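Local coordinates for protein design 2L4HC2_11 (Synthetic construct, PDB 5J2L), which is a computationally designed helical hairpin that pairs with a second copy of itself, with hydrogen-bond networks meant to make that pairing specific, at residues R16-Q21 and E65-I70; E26-R31 and R54-R59. One frame throughout, in Å; residues are numbered along the deposited sequence.

How the interactions relate
Interaction 1 (16-21 with 65-70) and interaction 2 (26-31 with 54-59) join the same two helices, 7-41 and 46-80, at two levels of one hairpin. Interaction 2 lies nearer the turn and is nested inside the loop closed by interaction 1. Their centres are 16 Å apart, and their nearest atoms come to about 5 Å without touching. The segment axes approach to 10.9 Å in interaction 1 and 10.8 Å in interaction 2. Interaction 1 combines an apolar cluster with a buried glutamine. Interaction 2 pairs isoleucines beneath a surface salt bridge. Both contacts also touch the second subunit. No ligand or active site is involved.

Interaction 1: R16-Q21 and E65-I70; sequences RELDKQ and EKLREI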
loop_
_atom_site.group_PDB
_atom_site.type_symbol
_atom_site.label_atom_id
_atom_site.label_comp_id
_atom_site.label_asym_id
_atom_site.label_seq_id
_atom_site.Cartn_x
_atom_site.Cartn_y
_atom_site.Cartn_z
ATOM N N ARG A 16 18.361 4.546 -0.581
ATOM C CA ARG A 16 18.278 4.116 0.799
ATOM C C ARG A 16 16.819 4.080 1.223
ATOM O O ARG A 16 16.364 3.120 1.853
ATOM C CB ARG A 16 19.099 5.010 1.706
ATOM C CG ARG A 16 20.592 4.880 1.490
ATOM C CD ARG A 16 21.376 5.639 2.493
ATOM N NE ARG A 16 22.785 5.685 2.132
ATOM C CZ ARG A 16 23.387 6.746 1.557
ATOM N NH1 ARG A 16 22.689 7.833 1.311
ATOM N NH2 ARG A 16 24.672 6.707 1.250
ATOM N N GLU A 17 16.067 5.105 0.823
ATOM C CA GLU A 17 14.653 5.143 1.171
ATOM C C GLU A 17 13.864 4.001 0.511
ATOM O O GLU A 17 12.932 3.468 1.120
ATOM C CB GLU A 17 14.029 6.479 0.830
ATOM C CG GLU A 17 12.561 6.544 1.230
ATOM C CD GLU A 17 12.351 6.459 2.719
ATOM O OE1 GLU A 17 13.154 7.004 3.441
ATOM O OE2 GLU A 17 11.399 5.838 3.141
ATOM N N LEU A 18 14.222 3.649 -0.727
ATOM C CA LEU A 18 13.559 2.557 -1.433
ATOM C C LEU A 18 13.855 1.210 -0.766
ATOM O O LEU A 18 12.974 0.353 -0.699
ATOM C CB LEU A 18 13.950 2.557 -2.909
ATOM C CG LEU A 18 13.376 3.718 -3.716
ATOM C CD1 LEU A 18 13.970 3.718 -5.109
ATOM C CD2 LEU A 18 11.856 3.588 -3.790
ATOM N N ASP A 19 15.068 1.047 -0.236
ATOM C CA ASP A 19 15.430 -0.165 0.497
ATOM C C ASP A 19 14.490 -0.319 1.685
ATOM O O ASP A 19 13.938 -1.396 1.926
ATOM C CB ASP A 19 16.884 -0.118 0.977
ATOM C CG ASP A 19 17.918 -0.254 -0.134
ATOM O OD1 ASP A 19 17.572 -0.688 -1.210
ATOM O OD2 ASP A 19 19.055 0.077 0.109
ATOM N N LYS A 20 14.308 0.777 2.418
ATOM C CA LYS A 20 13.397 0.782 3.550
ATOM C C LYS A 20 11.992 0.413 3.120
ATOM O O LYS A 20 11.326 -0.387 3.782
ATOM C CB LYS A 20 13.380 2.137 4.262
ATOM C CG LYS A 20 12.435 2.152 5.461
ATOM C CD LYS A 20 12.514 3.449 6.248
ATOM C CE LYS A 20 11.679 3.358 7.527
ATOM N NZ LYS A 20 10.211 3.400 7.267
ATOM N N GLN A 21 11.539 1.012 2.019
ATOM C CA GLN A 21 10.191 0.766 1.544
ATOM C C GLN A 21 10.006 -0.687 1.185
ATOM O O GLN A 21 8.946 -1.243 1.459
ATOM C CB GLN A 21 9.839 1.661 0.357
ATOM C CG GLN A 21 9.739 3.128 0.715
ATOM C CD GLN A 21 8.772 3.350 1.866
ATOM O OE1 GLN A 21 7.761 2.646 1.997
ATOM N NE2 GLN A 21 9.078 4.321 2.720
ATOM N N GLU A 65 2.728 7.984 0.176
ATOM C CA GLU A 65 3.194 9.368 0.264
ATOM C C GLU A 65 4.710 9.449 0.182
ATOM O O GLU A 65 5.237 10.349 -0.472
ATOM C CB GLU A 65 2.672 10.032 1.523
ATOM C CG GLU A 65 1.166 10.257 1.492
ATOM C CD GLU A 65 0.738 11.124 0.329
ATOM O OE1 GLU A 65 1.357 12.141 0.108
ATOM O OE2 GLU A 65 -0.204 10.764 -0.345
ATOM N N LYS A 66 5.417 8.487 0.773
ATOM C CA LYS A 66 6.865 8.500 0.659
ATOM C C LYS A 66 7.312 8.245 -0.759
ATOM O O LYS A 66 8.266 8.868 -1.227
ATOM C CB LYS A 66 7.521 7.518 1.630
ATOM C CG LYS A 66 7.540 8.039 3.054
ATOM C CD LYS A 66 8.468 9.251 3.118
ATOM C CE LYS A 66 8.434 9.958 4.466
ATOM N NZ LYS A 66 9.286 11.191 4.449
ATOM N N LEU A 67 6.611 7.368 -1.468
ATOM C CA LEU A 67 6.999 7.112 -2.842
ATOM C C LEU A 67 6.750 8.352 -3.687
ATOM O O LEU A 67 7.519 8.638 -4.602
ATOM C CB LEU A 67 6.252 5.901 -3.417
ATOM C CG LEU A 67 6.617 4.570 -2.776
ATOM C CD1 LEU A 67 5.797 3.454 -3.417
ATOM C CD2 LEU A 67 8.114 4.355 -2.903
ATOM N N ARG A 68 5.681 9.087 -3.363
ATOM C CA ARG A 68 5.351 10.310 -4.075
ATOM C C ARG A 68 6.505 11.301 -3.945
ATOM O O ARG A 68 6.901 11.933 -4.925
ATOM C CB ARG A 68 4.034 10.881 -3.567
ATOM C CG ARG A 68 3.501 12.112 -4.284
ATOM C CD ARG A 68 2.140 12.482 -3.780
ATOM N NE ARG A 68 1.182 11.400 -4.035
ATOM C CZ ARG A 68 0.561 11.165 -5.220
ATOM N NH1 ARG A 68 0.745 11.957 -6.249
ATOM N NH2 ARG A 68 -0.243 10.126 -5.386
ATOM N N GLU A 69 7.056 11.392 -2.729
ATOM C CA GLU A 69 8.191 12.266 -2.431
ATOM C C GLU A 69 9.431 11.886 -3.241
ATOM O O GLU A 69 10.090 12.756 -3.817
ATOM C CB GLU A 69 8.508 12.242 -0.926
ATOM C CG GLU A 69 7.461 12.935 -0.061
ATOM C CD GLU A 69 7.703 12.838 1.438
ATOM O OE1 GLU A 69 8.710 12.306 1.852
ATOM O OE2 GLU A 69 6.860 13.301 2.172
ATOM N N ILE A 70 9.718 10.584 -3.296
ATOM C CA ILE A 70 10.849 10.075 -4.044
ATOM C C ILE A 70 10.688 10.430 -5.496
ATOM O O ILE A 70 11.624 10.919 -6.121
ATOM C CB ILE A 70 11.005 8.544 -3.862
ATOM C CG1 ILE A 70 11.424 8.234 -2.425
ATOM C CG2 ILE A 70 12.007 7.984 -4.869
ATOM C CD1 ILE A 70 11.323 6.771 -2.065
#
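Lys-66 CB lies over one face of the Gln-21 amide, above its NE2 end at 3.7 Å. The two side chains meet at about a right angle. Near the plane of the same amide, NE2 donates to OE2 of Glu-17, one helical turn back, at 2.8 Å with an N-H...O angle of 154°. OE1 of Gln-21 accepts a hydrogen bond from NE2 of Gln-63, nearer the start of helix 46-80. The buried amide thus has partners for both its nitrogen and its oxygen, which should fix its rotation. Glu-17 has CG anti to its own N (chi1 -178°), and the bend at chi2 turns the carboxylate toward Gln-21. Its CG also rests on Ile-70 CD1 at 3.5 Å. That methyl meets Leu-18 CD2 at 3.7 Å, and Leu-18 CD2 touches Leu-67 CD2 at 3.9 Å. Lys-66 bends away at chi2, and its NZ makes a salt bridge with Glu-69 OE1 at 2.9 Å. In the second subunit, Ile-78 packs on Leu-18 and Ile-71 on Gln-21. The two segments run antiparallel at 158°, and two such hairpins make a four-helix bundle. The polar chain from Glu-17 to Gln-63 is consistent with the hydrogen-bond networks of the design.

Interaction 2: E26-R31 and R54-R59; sequences EEIRKR and REIIRR
Arg-59 reaches across to Glu-27, and its NH2 donates to OE1 at 2.7 Å in a salt bridge. The N-H...O angle is a bent 137°. OE1 lies near the guanidinium plane and uses its anti lone pair, while the carboxylate and guanidinium planes are 70° apart. CG1 of Ile-28 lies over one face of the guanidinium, offset toward the rim. Arg-59 is extended at chi2 and then turns at chi3 (69°), which brings NH2 to the carboxylate. With an alanine here, Glu-27 is likely to lose its charge partner on the other helix, and Ile-28 CG1 its cover. Deeper in, Ile-28 CG2 meets Ile-56 CG2 at 4.0 Å. CD1 of Ile-56 presses against Arg-31 CB at 3.6 Å. The guanidinium of Arg-31 is nearly coplanar with that of Arg-59, and a water bonds weakly to both. Arg-31 makes salt bridges through NH2 to Glu-52 and through NH1 to Glu-34. On helix 46-80, Arg-58 grips Glu-55 side-on through NE and NH2. Leu-32 and Ile-35 of helix 7-41 also touch Ile-56. In the second subunit, Ser-64 packs on Ile-28 and Leu-60 on Ile-56, so the isoleucine pair fills the seam between the antiparallel helices on the side the partner chain covers.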
loop_
_atom_site.group_PDB
_atom_site.type_symbol
_atom_site.label_atom_id
_atom_site.label_comp_id
_atom_site.label_asym_id
_atom_site.label_seq_id
_atom_site.Cartn_x
_atom_site.Cartn_y
_atom_site.Cartn_z
ATOM N N GLU A 26 7.252 -5.792 2.729
ATOM C CA GLU A 26 7.282 -7.173 3.196
ATOM C C GLU A 26 6.533 -7.299 4.524
ATOM O O GLU A 26 5.863 -8.300 4.766
ATOM C CB GLU A 26 8.722 -7.700 3.320
ATOM C CG GLU A 26 8.812 -9.167 3.740
ATOM C CD GLU A 26 8.207 -10.122 2.737
ATOM O OE1 GLU A 26 8.175 -9.807 1.567
ATOM O OE2 GLU A 26 7.766 -11.171 3.154
ATOM N N GLU A 27 6.651 -6.290 5.376
ATOM C CA GLU A 27 5.949 -6.316 6.644
ATOM C C GLU A 27 4.441 -6.257 6.422
ATOM O O GLU A 27 3.697 -6.997 7.054
ATOM C CB GLU A 27 6.391 -5.170 7.542
ATOM C CG GLU A 27 7.820 -5.277 8.036
ATOM C CD GLU A 27 8.191 -4.167 8.976
ATOM O OE1 GLU A 27 7.356 -3.330 9.246
ATOM O OE2 GLU A 27 9.305 -4.167 9.443
ATOM N N ILE A 28 3.995 -5.393 5.514
ATOM C CA ILE A 28 2.575 -5.276 5.196
ATOM C C ILE A 28 2.026 -6.591 4.673
ATOM O O ILE A 28 0.932 -7.005 5.056
ATOM C CB ILE A 28 2.314 -4.120 4.218
ATOM C CG1 ILE A 28 2.576 -2.791 4.954
ATOM C CG2 ILE A 28 0.908 -4.190 3.621
ATOM C CD1 ILE A 28 2.642 -1.583 4.054
ATOM N N ARG A 29 2.793 -7.233 3.799
ATOM C CA ARG A 29 2.410 -8.514 3.240
ATOM C C ARG A 29 2.286 -9.564 4.345
ATOM O O ARG A 29 1.319 -10.320 4.376
ATOM C CB ARG A 29 3.387 -8.973 2.191
ATOM C CG ARG A 29 2.946 -10.243 1.488
ATOM C CD ARG A 29 3.895 -10.675 0.435
ATOM N NE ARG A 29 3.350 -11.790 -0.324
ATOM C CZ ARG A 29 3.431 -13.085 0.036
ATOM N NH1 ARG A 29 4.051 -13.426 1.147
ATOM N NH2 ARG A 29 2.878 -14.008 -0.734
ATOM N N LYS A 30 3.257 -9.607 5.249
ATOM C CA LYS A 30 3.200 -10.560 6.351
ATOM C C LYS A 30 2.009 -10.309 7.260
ATOM O O LYS A 30 1.326 -11.261 7.646
ATOM C CB LYS A 30 4.497 -10.550 7.157
ATOM C CG LYS A 30 5.675 -11.178 6.425
ATOM C CD LYS A 30 6.937 -11.152 7.275
ATOM C CE LYS A 30 8.109 -11.806 6.542
ATOM N NZ LYS A 30 9.371 -11.738 7.331
ATOM N N ARG A 31 1.737 -9.041 7.569
ATOM C CA ARG A 31 0.600 -8.699 8.412
ATOM C C ARG A 31 -0.728 -9.085 7.775
ATOM O O ARG A 31 -1.601 -9.601 8.465
ATOM C CB ARG A 31 0.590 -7.230 8.766
ATOM C CG ARG A 31 1.601 -6.829 9.808
ATOM C CD ARG A 31 1.213 -7.436 11.106
ATOM N NE ARG A 31 -0.050 -6.883 11.555
ATOM C CZ ARG A 31 -1.055 -7.559 12.150
ATOM N NH1 ARG A 31 -0.985 -8.853 12.395
ATOM N NH2 ARG A 31 -2.145 -6.901 12.488
ATOM N N ARG A 54 -7.570 -1.343 9.409
ATOM C CA ARG A 54 -7.510 0.098 9.489
ATOM C C ARG A 54 -6.034 0.515 9.531
ATOM O O ARG A 54 -5.609 1.408 8.796
ATOM C CB ARG A 54 -8.319 0.571 10.726
ATOM C CG ARG A 54 -8.465 2.063 10.943
ATOM C CD ARG A 54 -9.339 2.441 12.125
ATOM N NE ARG A 54 -10.762 2.139 11.918
ATOM C CZ ARG A 54 -11.531 1.245 12.592
ATOM N NH1 ARG A 54 -11.057 0.548 13.609
ATOM N NH2 ARG A 54 -12.800 1.094 12.222
ATOM N N GLU A 55 -5.258 -0.175 10.373
ATOM C CA GLU A 55 -3.826 0.078 10.523
ATOM C C GLU A 55 -3.046 -0.256 9.241
ATOM O O GLU A 55 -2.146 0.495 8.858
ATOM C CB GLU A 55 -3.294 -0.666 11.749
ATOM C CG GLU A 55 -1.783 -0.541 12.001
ATOM C CD GLU A 55 -1.284 0.868 12.218
ATOM O OE1 GLU A 55 -2.073 1.768 12.389
ATOM O OE2 GLU A 55 -0.086 1.040 12.221
ATOM N N ILE A 56 -3.395 -1.352 8.561
ATOM C CA ILE A 56 -2.738 -1.664 7.295
ATOM C C ILE A 56 -2.952 -0.546 6.301
ATOM O O ILE A 56 -2.029 -0.151 5.597
ATOM C CB ILE A 56 -3.226 -2.982 6.639
ATOM C CG1 ILE A 56 -2.868 -4.205 7.478
ATOM C CG2 ILE A 56 -2.606 -3.100 5.247
ATOM C CD1 ILE A 56 -1.383 -4.427 7.623
ATOM N N ILE A 57 -4.166 -0.028 6.239
ATOM C CA ILE A 57 -4.430 1.023 5.281
ATOM C C ILE A 57 -3.571 2.237 5.575
ATOM O O ILE A 57 -2.984 2.817 4.664
ATOM C CB ILE A 57 -5.927 1.368 5.237
ATOM C CG1 ILE A 57 -6.694 0.189 4.627
ATOM C CG2 ILE A 57 -6.164 2.647 4.466
ATOM C CD1 ILE A 57 -8.200 0.284 4.779
ATOM N N ARG A 58 -3.492 2.604 6.842
ATOM C CA ARG A 58 -2.711 3.753 7.249
ATOM C C ARG A 58 -1.263 3.577 6.764
ATOM O O ARG A 58 -0.661 4.501 6.212
ATOM C CB ARG A 58 -2.796 3.932 8.767
ATOM C CG ARG A 58 -2.228 5.236 9.297
ATOM C CD ARG A 58 -2.136 5.244 10.776
ATOM N NE ARG A 58 -1.167 4.261 11.214
ATOM C CZ ARG A 58 0.164 4.426 11.092
ATOM N NH1 ARG A 58 0.632 5.532 10.553
ATOM N NH2 ARG A 58 0.992 3.481 11.497
ATOM N N ARG A 59 -0.721 2.377 6.959
ATOM C CA ARG A 59 0.628 2.055 6.550
ATOM C C ARG A 59 0.800 2.159 5.028
ATOM O O ARG A 59 1.797 2.691 4.547
ATOM C CB ARG A 59 1.005 0.660 7.060
ATOM C CG ARG A 59 1.138 0.594 8.577
ATOM C CD ARG A 59 1.633 -0.717 9.073
ATOM N NE ARG A 59 3.021 -0.936 8.707
ATOM C CZ ARG A 59 3.733 -2.039 9.008
ATOM N NH1 ARG A 59 3.168 -3.017 9.685
ATOM N NH2 ARG A 59 4.998 -2.119 8.627
HETATM O O HOH W 1 0.201 -3.430 11.349
#